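Local atomic coordinates of glutathione S-transferase (Natrialba magadii ATCC 43099, PDB entry 6GZF), a protein that probably transfers glutathione, as a Xi class glutathione transferase of the glutathionyl-hydroquinone reductase type from a haloalkaliphilic archaeon. Residues A[84-92]-A[103-111]; A[131-139]-A[147-157]. All coordinates share one frame; numbering follows the deposited sequence.

Contact 1: A[84-92]-A[103-111]; sequences SVSVVDPYR and KEGCTHDHV
Val87 and Thr107 clasp each other where the loop 103-111 runs along strand 84-87, the outermost strand on one side of the mixed four-stranded sheet in the thioredoxin-like domain. Val87 N donates to Thr107 OG1 (3.0 Å), and Thr107 N returns a nearly straight bond of 170° to a lone pair of Val87 O. The hydroxyl can serve the strand because chi1 of 69° sets OG1 between the backbone N and the carbonyl carbon of Thr107. The buried middle lies beside this clasp, where Val87 CG1 lies against Gly105 O and Cys106 SG meets Pro90 CD at 3.5 Å, with His292 of helix 290-299 touching Pro90 and Cys106. Toward solvent the loop side ends in polar groups, the partly exposed Lys103 and the exposed His110, which meet buried partners on 84-92. The extended Lys103 crosses Asp89 at about a right angle and forms a salt bridge, NZ 3.0 Å from Asp89 OD1, on its syn lone pair; NZ also pairs with Glu295, Tyr91 N donates to OD1 in an Asx turn, and Thr100 and Gln98 bond to OD2. Replacing Asp89 by an alanine would probably leave Lys103 with Glu295 alone and undo the turn. At the other end Ser86 OG meets the edge of the His110 ring and is also bonded to His57 of strand 56-60. A water bridges Val87 O and Thr107 O, donating to both.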
loop_
_atom_site.group_PDB
_atom_site.type_symbol
_atom_site.label_atom_id
_atom_site.label_comp_id
_atom_site.label_asym_id
_atom_site.label_seq_id
_atom_site.Cartn_x
_atom_site.Cartn_y
_atom_site.Cartn_z
ATOM N N SER A 84 26.081 18.560 -18.615
ATOM C CA SER A 84 24.996 19.367 -18.070
ATOM C C SER A 84 23.710 18.556 -17.948
ATOM O O SER A 84 23.572 17.498 -18.565
ATOM C CB SER A 84 24.762 20.599 -18.944
ATOM O OG SER A 84 24.425 20.227 -20.268
ATOM N N VAL A 85 22.767 19.054 -17.156
ATOM C CA VAL A 85 21.547 18.306 -16.880
ATOM C C VAL A 85 20.317 19.207 -16.727
ATOM O O VAL A 85 20.390 20.290 -16.146
ATOM C CB VAL A 85 21.713 17.437 -15.605
ATOM C CG1 VAL A 85 22.046 18.302 -14.396
ATOM C CG2 VAL A 85 20.471 16.598 -15.351
ATOM N N SER A 86 19.195 18.756 -17.281
ATOM C CA SER A 86 17.912 19.418 -17.087
ATOM C C SER A 86 16.959 18.489 -16.340
ATOM O O SER A 86 16.936 17.284 -16.589
ATOM C CB SER A 86 17.304 19.836 -18.428
ATOM O OG SER A 86 18.064 20.866 -19.036
ATOM N N VAL A 87 16.178 19.050 -15.424
ATOM C CA VAL A 87 15.243 18.256 -14.636
ATOM C C VAL A 87 13.799 18.563 -15.007
ATOM O O VAL A 87 13.337 19.694 -14.857
ATOM C CB VAL A 87 15.433 18.492 -13.129
ATOM C CG1 VAL A 87 14.471 17.625 -12.340
ATOM C CG2 VAL A 87 16.871 18.201 -12.728
ATOM N N VAL A 88 13.089 17.546 -15.484
ATOM C CA VAL A 88 11.705 17.710 -15.909
ATOM C C VAL A 88 10.744 17.695 -14.724
ATOM O O VAL A 88 11.098 17.271 -13.624
ATOM C CB VAL A 88 11.290 16.610 -16.904
ATOM C CG1 VAL A 88 12.219 16.608 -18.108
ATOM C CG2 VAL A 88 11.306 15.255 -16.227
ATOM N N ASP A 89 9.525 18.168 -14.965
ATOM C CA ASP A 89 8.471 18.200 -13.955
ATOM C C ASP A 89 8.120 16.784 -13.498
ATOM O O ASP A 89 7.782 15.932 -14.320
ATOM C CB ASP A 89 7.234 18.912 -14.522
ATOM C CG ASP A 89 6.216 19.294 -13.457
ATOM O OD1 ASP A 89 6.248 18.736 -12.342
ATOM O OD2 ASP A 89 5.365 20.161 -13.746
ATOM N N PRO A 90 8.213 16.525 -12.182
ATOM C CA PRO A 90 7.815 15.234 -11.611
ATOM C C PRO A 90 6.350 14.902 -11.884
ATOM O O PRO A 90 5.999 13.725 -11.963
ATOM C CB PRO A 90 8.069 15.417 -10.108
ATOM C CG PRO A 90 8.146 16.896 -9.901
ATOM C CD PRO A 90 8.759 17.425 -11.154
ATOM N N TYR A 91 5.511 15.923 -12.024
ATOM C CA TYR A 91 4.123 15.709 -12.411
ATOM C C TYR A 91 3.992 15.762 -13.927
ATOM O O TYR A 91 4.571 16.630 -14.579
ATOM C CB TYR A 91 3.196 16.744 -11.767
ATOM C CG TYR A 91 1.745 16.588 -12.177
ATOM C CD1 TYR A 91 0.897 15.736 -11.482
ATOM C CD2 TYR A 91 1.226 17.289 -13.259
ATOM C CE1 TYR A 91 -0.428 15.585 -11.855
ATOM C CE2 TYR A 91 -0.095 17.142 -13.640
ATOM C CZ TYR A 91 -0.917 16.290 -12.934
ATOM O OH TYR A 91 -2.234 16.145 -13.309
ATOM N N ARG A 92 3.226 14.830 -14.483
ATOM C CA ARG A 92 2.985 14.801 -15.919
ATOM C C ARG A 92 1.579 14.299 -16.226
ATOM O O ARG A 92 0.979 13.578 -15.428
ATOM C CB ARG A 92 4.020 13.922 -16.620
ATOM C CG ARG A 92 3.992 12.468 -16.191
ATOM C CD ARG A 92 4.615 11.584 -17.253
ATOM N NE ARG A 92 4.908 10.244 -16.758
ATOM C CZ ARG A 92 5.645 9.357 -17.417
ATOM N NH1 ARG A 92 6.164 9.675 -18.595
ATOM N NH2 ARG A 92 5.867 8.157 -16.899
ATOM N N LYS A 103 8.978 25.451 -10.720
ATOM C CA LYS A 103 8.735 24.427 -9.711
ATOM C C LYS A 103 10.039 24.001 -9.039
ATOM O O LYS A 103 11.081 23.910 -9.687
ATOM C CB LYS A 103 8.037 23.218 -10.338
ATOM C CG LYS A 103 7.453 22.237 -9.337
ATOM C CD LYS A 103 6.537 21.241 -10.027
ATOM C CE LYS A 103 5.904 20.287 -9.030
ATOM N NZ LYS A 103 4.940 19.362 -9.686
ATOM N N GLU A 104 9.969 23.750 -7.734
ATOM C CA GLU A 104 11.145 23.403 -6.940
ATOM C C GLU A 104 11.823 22.125 -7.429
ATOM O O GLU A 104 11.189 21.076 -7.535
ATOM C CB GLU A 104 10.760 23.252 -5.467
ATOM C CG GLU A 104 11.876 22.735 -4.574
ATOM C CD GLU A 104 13.053 23.687 -4.496
ATOM O OE1 GLU A 104 12.823 24.914 -4.460
ATOM O OE2 GLU A 104 14.206 23.208 -4.468
ATOM N N GLY A 105 13.115 22.226 -7.725
ATOM C CA GLY A 105 13.895 21.080 -8.159
ATOM C C GLY A 105 13.928 20.914 -9.666
ATOM O O GLY A 105 14.740 20.158 -10.199
ATOM N N CYS A 106 13.044 21.627 -10.356
ATOM C CA CYS A 106 12.941 21.522 -11.806
ATOM C C CYS A 106 13.646 22.679 -12.501
ATOM O O CYS A 106 13.815 23.753 -11.925
ATOM C CB CYS A 106 11.475 21.480 -12.233
ATOM S SG CYS A 106 10.432 20.455 -11.185
ATOM N N THR A 107 14.057 22.452 -13.744
ATOM C CA THR A 107 14.688 23.492 -14.545
ATOM C C THR A 107 13.989 23.630 -15.891
ATOM O O THR A 107 12.906 23.082 -16.100
ATOM C CB THR A 107 16.185 23.203 -14.789
ATOM O OG1 THR A 107 16.323 22.069 -15.654
ATOM C CG2 THR A 107 16.905 22.933 -13.476
ATOM N N HIS A 108 14.617 24.365 -16.801
ATOM C CA HIS A 108 14.108 24.501 -18.157
ATOM C C HIS A 108 14.953 23.668 -19.114
ATOM O O HIS A 108 16.056 23.245 -18.769
ATOM C CB HIS A 108 14.114 25.967 -18.594
ATOM C CG HIS A 108 15.486 26.555 -18.717
ATOM N ND1 HIS A 108 16.194 27.028 -17.633
ATOM C CD2 HIS A 108 16.282 26.742 -19.795
ATOM C CE1 HIS A 108 17.365 27.482 -18.039
ATOM N NE2 HIS A 108 17.445 27.320 -19.348
ATOM N N ASP A 109 14.431 23.431 -20.311
ATOM C CA ASP A 109 15.198 22.750 -21.345
ATOM C C ASP A 109 16.351 23.644 -21.792
ATOM O O ASP A 109 16.154 24.590 -22.553
ATOM C CB ASP A 109 14.304 22.380 -22.530
ATOM C CG ASP A 109 15.095 21.918 -23.740
ATOM O OD1 ASP A 109 16.126 21.236 -23.558
ATOM O OD2 ASP A 109 14.685 22.236 -24.876
ATOM N N HIS A 110 17.552 23.339 -21.311
ATOM C CA HIS A 110 18.722 24.173 -21.570
ATOM C C HIS A 110 19.099 24.244 -23.048
ATOM O O HIS A 110 19.791 25.169 -23.471
ATOM C CB HIS A 110 19.922 23.666 -20.765
ATOM C CG HIS A 110 19.772 23.824 -19.285
ATOM N ND1 HIS A 110 19.040 22.948 -18.512
ATOM C CD2 HIS A 110 20.262 24.758 -18.434
ATOM C CE1 HIS A 110 19.086 23.335 -17.249
ATOM N NE2 HIS A 110 19.820 24.430 -17.175
ATOM N N VAL A 111 18.645 23.272 -23.831
ATOM C CA VAL A 111 19.042 23.191 -25.232
ATOM C C VAL A 111 18.125 23.991 -26.156
ATOM O O VAL A 111 18.575 24.927 -26.819
ATOM C CB VAL A 111 19.092 21.729 -25.711
ATOM C CG1 VAL A 111 19.466 21.667 -27.180
ATOM C CG2 VAL A 111 20.091 20.940 -24.879
HETATM O O HOH W 1 11.081 21.369 -15.414
#

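Contact 2: A[131-139]-A[147-157]; sequences RVTVPVLWD and NNESEEIMRMF
A cis peptide bond before Pro135 turns the chain into strand 136-139 and sets the proline ring against the start of helix 150-157, with CG 4.0 Å from Ser150 CA. This cis-proline is a hallmark of the thioredoxin fold, and here it lies near Cys64, the predicted nucleophile. Leu137 N donates to Asn147 O at 3.0 Å, joining the strand to the residues that lead into the helix. Asn147 OD1 then accepts from Glu149 N in an Asx turn, just ahead of Ser150, while its ND2 reaches Glu152 OE1 and the backbone of Asn39. Beyond the turn the contact is apolar. Ile153 CD1 lies 3.8 Å from Leu137 CB and also meets the proline ring. In the leucine, chi1 of -177° puts CG anti to the backbone N and chi2 of 64° splits the methyls: CD2 goes to Met156 SD at 3.7 Å, and CD1 to the edge of the Phe157 ring, near its plane. The chemistry is consistent with apolar packing holding helix to strand while the turn places Glu149, the N-cap residue, whose OE2 pairs with Arg38, and Ser150 among the predicted glutathione residues, with Arg131 to Val134.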
loop_
_atom_site.group_PDB
_atom_site.type_symbol
_atom_site.label_atom_id
_atom_site.label_comp_id
_atom_site.label_asym_id
_atom_site.label_seq_id
_atom_site.Cartn_x
_atom_site.Cartn_y
_atom_site.Cartn_z
ATOM N N ARG A 131 8.042 5.630 -26.875
ATOM C CA ARG A 131 7.584 6.228 -25.630
ATOM C C ARG A 131 8.496 7.397 -25.274
ATOM O O ARG A 131 9.717 7.301 -25.401
ATOM C CB ARG A 131 7.574 5.199 -24.496
ATOM C CG ARG A 131 6.695 3.981 -24.738
ATOM C CD ARG A 131 5.276 4.200 -24.234
ATOM N NE ARG A 131 4.523 2.949 -24.177
ATOM C CZ ARG A 131 3.219 2.870 -23.934
ATOM N NH1 ARG A 131 2.511 3.970 -23.724
ATOM N NH2 ARG A 131 2.621 1.686 -23.901
ATOM N N VAL A 132 7.903 8.504 -24.841
ATOM C CA VAL A 132 8.684 9.653 -24.397
ATOM C C VAL A 132 9.058 9.472 -22.931
ATOM O O VAL A 132 8.252 9.733 -22.040
ATOM C CB VAL A 132 7.915 10.976 -24.585
ATOM C CG1 VAL A 132 8.773 12.157 -24.153
ATOM C CG2 VAL A 132 7.486 11.131 -26.033
ATOM N N THR A 133 10.287 9.024 -22.687
ATOM C CA THR A 133 10.743 8.679 -21.343
ATOM C C THR A 133 12.084 9.318 -20.993
ATOM O O THR A 133 12.743 9.917 -21.842
ATOM C CB THR A 133 10.892 7.152 -21.176
ATOM O OG1 THR A 133 11.863 6.661 -22.110
ATOM C CG2 THR A 133 9.566 6.448 -21.409
ATOM N N VAL A 134 12.485 9.151 -19.736
ATOM C CA VAL A 134 13.784 9.588 -19.247
ATOM C C VAL A 134 14.557 8.347 -18.801
ATOM O O VAL A 134 13.948 7.348 -18.416
ATOM C CB VAL A 134 13.647 10.591 -18.079
ATOM C CG1 VAL A 134 13.145 11.935 -18.586
ATOM C CG2 VAL A 134 12.728 10.039 -17.002
ATOM N N PRO A 135 15.900 8.396 -18.848
ATOM C CA PRO A 135 16.761 9.521 -19.227
ATOM C C PRO A 135 16.977 9.650 -20.730
ATOM O O PRO A 135 16.680 8.726 -21.488
ATOM C CB PRO A 135 18.077 9.187 -18.529
ATOM C CG PRO A 135 18.125 7.698 -18.578
ATOM C CD PRO A 135 16.694 7.228 -18.426
ATOM N N VAL A 136 17.488 10.804 -21.147
ATOM C CA VAL A 136 17.843 11.044 -22.539
ATOM C C VAL A 136 19.187 11.759 -22.623
ATOM O O VAL A 136 19.326 12.887 -22.151
ATOM C CB VAL A 136 16.776 11.891 -23.270
ATOM C CG1 VAL A 136 17.294 12.348 -24.628
ATOM C CG2 VAL A 136 15.479 11.112 -23.424
ATOM N N LEU A 137 20.176 11.096 -23.213
ATOM C CA LEU A 137 21.471 11.725 -23.435
ATOM C C LEU A 137 21.451 12.466 -24.765
ATOM O O LEU A 137 21.229 11.866 -25.817
ATOM C CB LEU A 137 22.599 10.693 -23.409
ATOM C CG LEU A 137 24.010 11.268 -23.558
ATOM C CD1 LEU A 137 24.345 12.174 -22.380
ATOM C CD2 LEU A 137 25.040 10.156 -23.695
ATOM N N TRP A 138 21.678 13.774 -24.713
ATOM C CA TRP A 138 21.544 14.617 -25.894
ATOM C C TRP A 138 22.880 15.191 -26.354
ATOM O O TRP A 138 23.665 15.689 -25.549
ATOM C CB TRP A 138 20.559 15.756 -25.614
ATOM C CG TRP A 138 20.207 16.564 -26.824
ATOM C CD1 TRP A 138 20.921 17.600 -27.353
ATOM C CD2 TRP A 138 19.050 16.410 -27.652
ATOM N NE1 TRP A 138 20.282 18.097 -28.462
ATOM C CE2 TRP A 138 19.130 17.385 -28.668
ATOM C CE3 TRP A 138 17.953 15.543 -27.636
ATOM C CZ2 TRP A 138 18.157 17.516 -29.655
ATOM C CZ3 TRP A 138 16.988 15.676 -28.618
ATOM C CH2 TRP A 138 17.096 16.653 -29.613
ATOM N N ASP A 139 23.128 15.119 -27.659
ATOM C CA ASP A 139 24.316 15.721 -28.253
ATOM C C ASP A 139 23.988 17.099 -28.816
ATOM O O ASP A 139 23.077 17.244 -29.626
ATOM C CB ASP A 139 24.885 14.825 -29.353
ATOM C CG ASP A 139 26.105 15.424 -30.021
ATOM O OD1 ASP A 139 26.900 16.081 -29.321
ATOM O OD2 ASP A 139 26.270 15.235 -31.244
ATOM N N ASN A 147 21.701 8.482 -26.726
ATOM C CA ASN A 147 21.236 7.253 -26.100
ATOM C C ASN A 147 19.994 7.480 -25.247
ATOM O O ASN A 147 19.752 8.585 -24.759
ATOM C CB ASN A 147 22.352 6.634 -25.258
ATOM C CG ASN A 147 22.108 5.170 -24.953
ATOM O OD1 ASN A 147 21.363 4.831 -24.033
ATOM N ND2 ASN A 147 22.730 4.293 -25.732
ATOM N N ASN A 148 19.215 6.418 -25.071
ATOM C CA ASN A 148 17.919 6.503 -24.412
ATOM C C ASN A 148 17.761 5.407 -23.357
ATOM O O ASN A 148 16.672 5.183 -22.827
ATOM C CB ASN A 148 16.808 6.410 -25.460
ATOM C CG ASN A 148 15.459 6.844 -24.929
ATOM O OD1 ASN A 148 15.369 7.564 -23.934
ATOM N ND2 ASN A 148 14.395 6.411 -25.597
ATOM N N GLU A 149 18.867 4.737 -23.049
ATOM C CA GLU A 149 18.851 3.588 -22.153
ATOM C C GLU A 149 19.680 3.839 -20.898
ATOM O O GLU A 149 20.874 4.124 -20.981
ATOM C CB GLU A 149 19.371 2.352 -22.886
ATOM C CG GLU A 149 18.639 2.065 -24.183
ATOM C CD GLU A 149 17.352 1.301 -23.966
ATOM O OE1 GLU A 149 17.218 0.667 -22.900
ATOM O OE2 GLU A 149 16.474 1.341 -24.853
ATOM N N SER A 150 19.039 3.719 -19.739
ATOM C CA SER A 150 19.689 3.966 -18.456
ATOM C C SER A 150 20.939 3.114 -18.263
ATOM O O SER A 150 21.980 3.610 -17.833
ATOM C CB SER A 150 18.709 3.702 -17.313
ATOM O OG SER A 150 18.265 2.357 -17.327
ATOM N N GLU A 151 20.819 1.832 -18.588
ATOM C CA GLU A 151 21.901 0.871 -18.409
ATOM C C GLU A 151 23.153 1.245 -19.198
ATOM O O GLU A 151 24.273 1.105 -18.706
ATOM C CB GLU A 151 21.423 -0.525 -18.816
ATOM C CG GLU A 151 22.522 -1.560 -18.977
ATOM C CD GLU A 151 21.973 -2.940 -19.276
ATOM O OE1 GLU A 151 20.925 -3.302 -18.698
ATOM O OE2 GLU A 151 22.583 -3.662 -20.092
ATOM N N GLU A 152 22.956 1.733 -20.418
ATOM C CA GLU A 152 24.073 2.023 -21.309
ATOM C C GLU A 152 24.642 3.423 -21.091
ATOM O O GLU A 152 25.842 3.640 -21.259
ATOM C CB GLU A 152 23.640 1.848 -22.764
ATOM C CG GLU A 152 23.194 0.431 -23.092
ATOM C CD GLU A 152 22.805 0.259 -24.546
ATOM O OE1 GLU A 152 22.144 1.163 -25.098
ATOM O OE2 GLU A 152 23.161 -0.781 -25.140
ATOM N N ILE A 153 23.783 4.368 -20.721
ATOM C CA ILE A 153 24.237 5.719 -20.404
ATOM C C ILE A 153 25.088 5.688 -19.137
ATOM O O ILE A 153 26.108 6.373 -19.045
ATOM C CB ILE A 153 23.057 6.696 -20.223
ATOM C CG1 ILE A 153 22.290 6.855 -21.538
ATOM C CG2 ILE A 153 23.550 8.055 -19.751
ATOM C CD1 ILE A 153 21.095 7.773 -21.439
ATOM N N MET A 154 24.668 4.878 -18.169
ATOM C CA MET A 154 25.451 4.666 -16.957
ATOM C C MET A 154 26.819 4.086 -17.299
ATOM O O MET A 154 27.842 4.531 -16.779
ATOM C CB MET A 154 24.714 3.737 -15.989
ATOM C CG MET A 154 25.579 3.245 -14.835
ATOM S SD MET A 154 24.648 2.490 -13.487
ATOM C CE MET A 154 23.997 1.028 -14.292
ATOM N N ARG A 155 26.823 3.096 -18.186
ATOM C CA ARG A 155 28.049 2.421 -18.594
ATOM C C ARG A 155 29.031 3.365 -19.286
ATOM O O ARG A 155 30.215 3.390 -18.952
ATOM C CB ARG A 155 27.725 1.243 -19.517
ATOM C CG ARG A 155 28.948 0.560 -20.112
ATOM C CD ARG A 155 29.848 -0.016 -19.031
ATOM N NE ARG A 155 29.154 -1.004 -18.211
ATOM C CZ ARG A 155 29.043 -2.289 -18.528
ATOM N NH1 ARG A 155 28.394 -3.120 -17.724
ATOM N NH2 ARG A 155 29.580 -2.744 -19.652
ATOM N N MET A 156 28.541 4.142 -20.245
ATOM C CA MET A 156 29.415 5.032 -20.999
ATOM C C MET A 156 29.860 6.229 -20.155
ATOM O O MET A 156 30.944 6.774 -20.368
ATOM C CB MET A 156 28.733 5.501 -22.286
ATOM C CG MET A 156 27.550 6.431 -22.094
ATOM S SD MET A 156 26.797 6.873 -23.673
ATOM C CE MET A 156 25.895 5.374 -24.062
ATOM N N PHE A 157 29.029 6.631 -19.196
ATOM C CA PHE A 157 29.442 7.618 -18.200
ATOM C C PHE A 157 30.619 7.073 -17.406
ATOM O O PHE A 157 31.514 7.810 -16.993
ATOM C CB PHE A 157 28.298 7.963 -17.241
ATOM C CG PHE A 157 27.346 9.001 -17.759
ATOM C CD1 PHE A 157 27.398 9.425 -19.075
ATOM C CD2 PHE A 157 26.399 9.563 -16.916
ATOM C CE1 PHE A 157 26.517 10.383 -19.544
ATOM C CE2 PHE A 157 25.518 10.523 -17.378
ATOM C CZ PHE A 157 25.577 10.933 -18.693
HETATM O O HOH W 2 14.779 6.611 -21.405
#

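Overall arrangement
Both contacts serve the same mixed sheet, but from different strands: contact 1 involves the outermost strand 84-87, whereas contact 2 builds on strand 136-139, flanked by strands 56-60 and 144-147. Contact 1 is partly buried, farther from the centre of the chain, and relies on hydrogen bonds and a salt bridge between the strand with its continuation and an irregular loop. Contact 2 is a buried strand-to-helix interface in which apolar side chains dominate. Their centres lie about 16 Å apart, yet they meet through Val111 CG1 and Trp138 NE1, 3.9 Å apart. Six of the seven predicted glutathione residues fall within 131-139 and 147-157; the seventh, Trp97, packs on Val88 of 84-92.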